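Polymeric Immunoglobulin Receptor (Oncorhynchus mykiss, PDB 5F1S) probably binds polymeric immunoglobulins and carries them across mucosal epithelia, its ectodomain serving as the secretory component. Local coordinates at residues R1-E12 with D101-Q112. Sequence-based numbering, arbitrary orientation.
Sequences RVTTVGDLAVLE and DVTASLHINVIQ
Asp7 meets His107 where the edge strand 8-11 begins to pair with strand 103-111, its carboxylate taking the backbone N-H of His107 just before the regular backbone bonds begin. With chi1 at -63° its CG lies beside its own backbone N, which brings Asp7 OD1 to His107 N at 2.9 Å; the N-H arrives from above the carboxylate plane, 52° out of it. The His107 ring meets Trp87 edge-to-face, while a water in its plane links ND1 to Leu8 O. Five backbone hydrogen bonds, from Leu8 N to His107 O through Glu12 N to Ile111 O, alternate in direction and join the strands in parallel. On one face Val10 CG1 is 4.0 Å from Val110 CG2; on the other, the Leu11 and Ile111 side chains slant across each other, Leu11 CD2 3.8 Å from Ile111 CG1. The pairing closes with Glu12, extended alongside Gln112: Gln112 NE2 donates almost straight to Glu12 OE1 (2.9 Å), which lies near the amide plane while the donor sits above the carboxylate plane; Glu12 OE2 takes the backbone N of Lys82. Residues 4-6 bow out from strand 103-111, and Leu106 points across to them, its CD1 3.7 Å from Val5 CG2, with a water bridging Val5 O and Ser105 O. Further back, Val2 CG2 rests on Val102 CA (3.5 Å) and strand 2-3 pairs instead with strand 16-22. This switch of the first strand between two sheets, ending parallel to the last strand of this domain, is the split A/A' strand against strand G of an immunoglobulin V-set sandwich.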
ATOM      1  N   ARG A   1      23.425   4.141  16.180  1.00 46.73           N
ATOM      2  CA  ARG A   1      22.161   3.372  15.920  1.00 41.95           C
ATOM      3  C   ARG A   1      21.276   4.118  14.910  1.00 37.71           C
ATOM      4  O   ARG A   1      20.959   5.286  15.123  1.00 37.22           O
ATOM      5  CB  ARG A   1      21.386   3.186  17.205  1.00 45.85           C
ATOM      6  CG  ARG A   1      20.206   2.234  17.080  1.00 51.77           C
ATOM      7  CD  ARG A   1      19.560   1.989  18.446  1.00 67.29           C
ATOM      8  NE  ARG A   1      18.396   1.102  18.366  1.00 72.93           N
ATOM      9  CZ  ARG A   1      18.457  -0.221  18.238  1.00 80.93           C
ATOM     10  NH1 ARG A   1      19.629  -0.850  18.168  1.00 90.88           N
ATOM     11  NH2 ARG A   1      17.331  -0.920  18.174  1.00 79.59           N
ATOM     12  N   VAL A   2      20.926   3.449  13.832  1.00 34.47           N
ATOM     13  CA  VAL A   2      19.971   3.937  12.836  1.00 30.92           C
ATOM     14  C   VAL A   2      18.993   2.804  12.591  1.00 31.97           C
ATOM     15  O   VAL A   2      19.416   1.655  12.482  1.00 32.63           O
ATOM     16  CB  VAL A   2      20.656   4.334  11.520  1.00 31.16           C
ATOM     17  CG1 VAL A   2      19.599   4.673  10.451  1.00 33.36           C
ATOM     18  CG2 VAL A   2      21.648   5.476  11.796  1.00 32.67           C
ATOM     19  N   THR A   3      17.707   3.108  12.585  1.00 30.93           N
ATOM     20  CA  THR A   3      16.689   2.071  12.443  1.00 32.96           C
ATOM     21  C   THR A   3      15.586   2.566  11.521  1.00 33.91           C
ATOM     22  O   THR A   3      15.334   3.766  11.388  1.00 29.96           O
ATOM     23  CB  THR A   3      16.066   1.675  13.781  1.00 37.34           C
ATOM     24  OG1 THR A   3      15.423   2.796  14.371  1.00 36.32           O
ATOM     25  CG2 THR A   3      17.115   1.235  14.771  1.00 44.50           C
ATOM     26  N   THR A   4      14.858   1.612  10.963  1.00 31.59           N
ATOM     27  CA  THR A   4      13.769   1.956  10.088  1.00 31.09           C
ATOM     28  C   THR A   4      12.713   0.861  10.190  1.00 31.96           C
ATOM     29  O   THR A   4      12.775  -0.012  11.062  1.00 34.98           O
ATOM     30  CB  THR A   4      14.268   2.177   8.654  1.00 33.89           C
ATOM     31  OG1 THR A   4      13.227   2.698   7.851  1.00 31.88           O
ATOM     32  CG2 THR A   4      14.742   0.875   7.986  1.00 32.21           C
ATOM     33  N   VAL A   5      11.702   0.973   9.360  1.00 31.82           N
ATOM     34  CA  VAL A   5      10.554   0.076   9.413  1.00 33.56           C
ATOM     35  C   VAL A   5      10.889  -1.267   8.777  1.00 32.24           C
ATOM     36  O   VAL A   5      11.902  -1.414   8.092  1.00 30.88           O
ATOM     37  CB  VAL A   5       9.344   0.694   8.704  1.00 33.67           C
ATOM     38  CG1 VAL A   5       8.915   2.000   9.416  1.00 36.35           C
ATOM     39  CG2 VAL A   5       9.670   1.000   7.236  1.00 32.15           C
ATOM     40  N   GLY A   6       9.970  -2.233   8.922  1.00 36.78           N
ATOM     41  CA  GLY A   6      10.191  -3.536   8.337  1.00 35.09           C
ATOM     42  C   GLY A   6       9.871  -3.559   6.858  1.00 35.76           C
ATOM     43  O   GLY A   6       9.392  -2.591   6.286  1.00 33.63           O
ATOM     44  N   ASP A   7      10.147  -4.696   6.230  1.00 35.71           N
ATOM     45  CA  ASP A   7      10.020  -4.777   4.776  1.00 34.12           C
ATOM     46  C   ASP A   7       8.597  -4.415   4.364  1.00 34.83           C
ATOM     47  O   ASP A   7       7.633  -4.699   5.072  1.00 35.58           O
ATOM     48  CB  ASP A   7      10.383  -6.177   4.286  1.00 36.45           C
ATOM     49  CG  ASP A   7      11.813  -6.539   4.581  1.00 39.57           C
ATOM     50  OD1 ASP A   7      12.662  -5.631   4.763  1.00 38.22           O
ATOM     51  OD2 ASP A   7      12.113  -7.751   4.585  1.00 39.43           O
ATOM     52  N   LEU A   8       8.478  -3.748   3.232  1.00 35.05           N
ATOM     53  CA  LEU A   8       7.219  -3.152   2.782  1.00 36.46           C
ATOM     54  C   LEU A   8       6.800  -3.810   1.496  1.00 34.01           C
ATOM     55  O   LEU A   8       7.644  -4.157   0.670  1.00 34.77           O
ATOM     56  CB  LEU A   8       7.339  -1.621   2.462  1.00 37.71           C
ATOM     57  CG  LEU A   8       7.814  -0.618   3.497  1.00 37.85           C
ATOM     58  CD1 LEU A   8       7.961   0.751   2.874  1.00 44.95           C
ATOM     59  CD2 LEU A   8       6.795  -0.558   4.622  1.00 43.77           C
ATOM     60  N   ALA A   9       5.478  -3.888   1.300  1.00 32.69           N
ATOM     61  CA  ALA A   9       4.890  -4.231   0.019  1.00 34.13           C
ATOM     62  C   ALA A   9       3.909  -3.131  -0.357  1.00 34.42           C
ATOM     63  O   ALA A   9       3.098  -2.704   0.460  1.00 36.30           O
ATOM     64  CB  ALA A   9       4.191  -5.598   0.068  1.00 36.70           C
ATOM     65  N   VAL A  10       4.017  -2.632  -1.565  1.00 32.71           N
ATOM     66  CA  VAL A  10       3.201  -1.510  -1.970  1.00 30.63           C
ATOM     67  C   VAL A  10       2.734  -1.748  -3.397  1.00 32.37           C
ATOM     68  O   VAL A  10       3.517  -2.207  -4.234  1.00 32.55           O
ATOM     69  CB  VAL A  10       4.012  -0.209  -1.852  1.00 36.77           C
ATOM     70  CG1 VAL A  10       5.243  -0.274  -2.735  1.00 35.67           C
ATOM     71  CG2 VAL A  10       3.183   0.967  -2.240  1.00 41.17           C
ATOM     72  N   LEU A  11       1.498  -1.377  -3.688  1.00 30.94           N
ATOM     73  CA  LEU A  11       0.995  -1.494  -5.064  1.00 30.74           C
ATOM     74  C   LEU A  11       1.642  -0.474  -6.004  1.00 31.78           C
ATOM     75  O   LEU A  11       1.831   0.697  -5.658  1.00 30.24           O
ATOM     76  CB  LEU A  11      -0.512  -1.276  -5.086  1.00 29.38           C
ATOM     77  CG  LEU A  11      -1.373  -2.307  -4.380  1.00 32.97           C
ATOM     78  CD1 LEU A  11      -2.799  -1.842  -4.227  1.00 34.30           C
ATOM     79  CD2 LEU A  11      -1.337  -3.570  -5.135  1.00 33.20           C
ATOM     80  N   GLU A  12       1.949  -0.916  -7.224  1.00 30.92           N
ATOM     81  CA  GLU A  12       2.592  -0.051  -8.208  1.00 32.43           C
ATOM     82  C   GLU A  12       1.788   1.220  -8.413  1.00 31.59           C
ATOM     83  O   GLU A  12       0.565   1.193  -8.545  1.00 30.66           O
ATOM     84  CB  GLU A  12       2.741  -0.789  -9.540  1.00 32.14           C
ATOM     85  CG  GLU A  12       3.667  -0.115 -10.507  1.00 36.12           C
ATOM     86  CD  GLU A  12       3.885  -0.919 -11.800  1.00 37.68           C
ATOM     87  OE1 GLU A  12       2.887  -1.490 -12.297  1.00 37.67           O
ATOM     88  OE2 GLU A  12       5.030  -0.958 -12.310  1.00 36.06           O
ATOM     89  N   ASP A 101      26.446   0.885  12.713  1.00 36.42           N
ATOM     90  CA  ASP A 101      25.868   1.847  13.635  1.00 36.45           C
ATOM     91  C   ASP A 101      25.157   2.997  12.917  1.00 36.44           C
ATOM     92  O   ASP A 101      24.440   3.740  13.583  1.00 36.87           O
ATOM     93  CB  ASP A 101      26.948   2.477  14.541  1.00 39.59           C
ATOM     94  CG  ASP A 101      27.486   1.507  15.613  1.00 50.03           C
ATOM     95  OD1 ASP A 101      26.746   0.597  16.041  1.00 46.08           O
ATOM     96  OD2 ASP A 101      28.648   1.709  16.050  1.00 44.33           O
ATOM     97  N   VAL A 102      25.399   3.211  11.624  1.00 32.36           N
ATOM     98  CA  VAL A 102      24.917   4.432  10.964  1.00 32.49           C
ATOM     99  C   VAL A 102      24.159   4.099   9.687  1.00 34.55           C
ATOM    100  O   VAL A 102      23.977   4.962   8.815  1.00 32.16           O
ATOM    101  CB  VAL A 102      26.080   5.402  10.663  1.00 34.32           C
ATOM    102  CG1 VAL A 102      26.550   5.995  11.971  1.00 36.64           C
ATOM    103  CG2 VAL A 102      27.220   4.734   9.947  1.00 34.33           C
ATOM    104  N   THR A 103      23.695   2.854   9.565  1.00 32.88           N
ATOM    105  CA  THR A 103      22.900   2.476   8.385  1.00 33.15           C
ATOM    106  C   THR A 103      21.813   1.481   8.826  1.00 34.40           C
ATOM    107  O   THR A 103      21.884   0.863   9.895  1.00 32.11           O
ATOM    108  CB  THR A 103      23.746   1.818   7.258  1.00 37.66           C
ATOM    109  OG1 THR A 103      24.296   0.577   7.749  1.00 38.03           O
ATOM    110  CG2 THR A 103      24.888   2.733   6.703  1.00 37.63           C
ATOM    111  N   ALA A 104      20.783   1.338   7.994  1.00 31.47           N
ATOM    112  CA  ALA A 104      19.740   0.360   8.262  1.00 32.60           C
ATOM    113  C   ALA A 104      19.094   0.039   6.922  1.00 33.22           C
ATOM    114  O   ALA A 104      18.965   0.931   6.078  1.00 34.16           O
ATOM    115  CB  ALA A 104      18.702   0.865   9.285  1.00 33.41           C
ATOM    116  N   SER A 105      18.746  -1.235   6.687  1.00 30.46           N
ATOM    117  CA  SER A 105      18.186  -1.596   5.398  1.00 31.70           C
ATOM    118  C   SER A 105      16.701  -1.935   5.518  1.00 29.67           C
ATOM    119  O   SER A 105      16.191  -2.301   6.581  1.00 33.18           O
ATOM    120  CB  SER A 105      18.878  -2.815   4.783  1.00 36.36           C
ATOM    121  OG  SER A 105      18.829  -3.872   5.724  1.00 38.76           O
ATOM    122  N   LEU A 106      16.041  -1.931   4.370  1.00 31.96           N
ATOM    123  CA  LEU A 106      14.726  -2.561   4.289  1.00 35.32           C
ATOM    124  C   LEU A 106      14.475  -2.881   2.833  1.00 31.96           C
ATOM    125  O   LEU A 106      15.078  -2.303   1.928  1.00 30.16           O
ATOM    126  CB  LEU A 106      13.599  -1.709   4.847  1.00 37.97           C
ATOM    127  CG  LEU A 106      13.021  -0.696   3.854  1.00 38.96           C
ATOM    128  CD1 LEU A 106      11.852  -0.023   4.432  1.00 44.17           C
ATOM    129  CD2 LEU A 106      14.110   0.280   3.533  1.00 40.27           C
ATOM    130  N   HIS A 107      13.563  -3.815   2.620  1.00 32.93           N
ATOM    131  CA  HIS A 107      13.236  -4.253   1.283  1.00 32.29           C
ATOM    132  C   HIS A 107      11.884  -3.665   0.926  1.00 31.19           C
ATOM    133  O   HIS A 107      10.982  -3.651   1.752  1.00 30.84           O
ATOM    134  CB  HIS A 107      13.179  -5.793   1.165  1.00 34.63           C
ATOM    135  CG  HIS A 107      12.960  -6.266  -0.240  1.00 33.91           C
ATOM    136  ND1 HIS A 107      11.708  -6.558  -0.740  1.00 34.92           N
ATOM    137  CD2 HIS A 107      13.828  -6.452  -1.263  1.00 33.69           C
ATOM    138  CE1 HIS A 107      11.818  -6.919  -2.009  1.00 35.84           C
ATOM    139  NE2 HIS A 107      13.094  -6.856  -2.350  1.00 35.83           N
ATOM    140  N   ILE A 108      11.760  -3.185  -0.304  1.00 31.38           N
ATOM    141  CA  ILE A 108      10.502  -2.654  -0.831  1.00 31.83           C
ATOM    142  C   ILE A 108      10.098  -3.533  -2.013  1.00 31.11           C
ATOM    143  O   ILE A 108      10.865  -3.688  -2.965  1.00 31.90           O
ATOM    144  CB  ILE A 108      10.629  -1.185  -1.282  1.00 31.38           C
ATOM    145  CG1 ILE A 108      11.093  -0.312  -0.135  1.00 34.24           C
ATOM    146  CG2 ILE A 108       9.318  -0.697  -1.836  1.00 33.85           C
ATOM    147  CD1 ILE A 108      11.364   1.224  -0.527  1.00 35.66           C
ATOM    148  N   ASN A 109       8.913  -4.128  -1.932  1.00 31.45           N
ATOM    149  CA  ASN A 109       8.395  -4.985  -3.002  1.00 32.66           C
ATOM    150  C   ASN A 109       7.228  -4.248  -3.625  1.00 31.74           C
ATOM    151  O   ASN A 109       6.217  -4.018  -2.959  1.00 35.39           O
ATOM    152  CB  ASN A 109       7.961  -6.338  -2.433  1.00 36.27           C
ATOM    153  CG  ASN A 109       7.547  -7.309  -3.525  1.00 37.82           C
ATOM    154  OD1 ASN A 109       8.019  -7.212  -4.663  1.00 44.12           O
ATOM    155  ND2 ASN A 109       6.653  -8.230  -3.185  1.00 44.15           N
ATOM    156  N   VAL A 110       7.375  -3.848  -4.884  1.00 32.20           N
ATOM    157  CA  VAL A 110       6.349  -3.084  -5.574  1.00 31.39           C
ATOM    158  C   VAL A 110       5.556  -4.070  -6.417  1.00 34.96           C
ATOM    159  O   VAL A 110       6.104  -4.697  -7.322  1.00 36.45           O
ATOM    160  CB  VAL A 110       6.943  -1.976  -6.445  1.00 30.41           C
ATOM    161  CG1 VAL A 110       5.811  -1.131  -7.047  1.00 30.73           C
ATOM    162  CG2 VAL A 110       7.822  -1.083  -5.629  1.00 30.59           C
ATOM    163  N   ILE A 111       4.271  -4.190  -6.132  1.00 34.52           N
ATOM    164  CA  ILE A 111       3.490  -5.300  -6.663  1.00 35.16           C
ATOM    165  C   ILE A 111       2.434  -4.807  -7.639  1.00 33.86           C
ATOM    166  O   ILE A 111       1.862  -3.718  -7.510  1.00 34.08           O
ATOM    167  CB  ILE A 111       2.844  -6.119  -5.526  1.00 37.89           C
ATOM    168  CG1 ILE A 111       2.002  -5.272  -4.657  1.00 37.66           C
ATOM    169  CG2 ILE A 111       3.947  -6.736  -4.659  1.00 38.94           C
ATOM    170  CD1 ILE A 111       1.363  -6.083  -3.475  1.00 46.01           C
ATOM    171  N   GLN A 112       2.105  -5.683  -8.578  1.00 33.10           N
ATOM    172  CA  GLN A 112       1.029  -5.436  -9.526  1.00 34.46           C
ATOM    173  C   GLN A 112      -0.140  -6.350  -9.206  1.00 35.67           C
ATOM    174  O   GLN A 112       0.048  -7.558  -9.040  1.00 36.75           O
ATOM    175  CB  GLN A 112       1.524  -5.665 -10.944  1.00 38.92           C
ATOM    176  CG  GLN A 112       2.742  -4.808 -11.300  1.00 37.27           C
ATOM    177  CD  GLN A 112       3.271  -5.095 -12.684  1.00 43.91           C
ATOM    178  OE1 GLN A 112       3.427  -6.261 -13.072  1.00 43.93           O
ATOM    179  NE2 GLN A 112       3.591  -4.046 -13.420  1.00 45.02           N
TER
HETATM  180  O   HOH W   1      24.569   1.929  17.509  1.00 52.20           O
HETATM  181  O   HOH W   2      14.049  -3.173   7.881  1.00 39.56           O
HETATM  182  O   HOH W   3       9.405  -6.295   0.848  1.00 34.22           O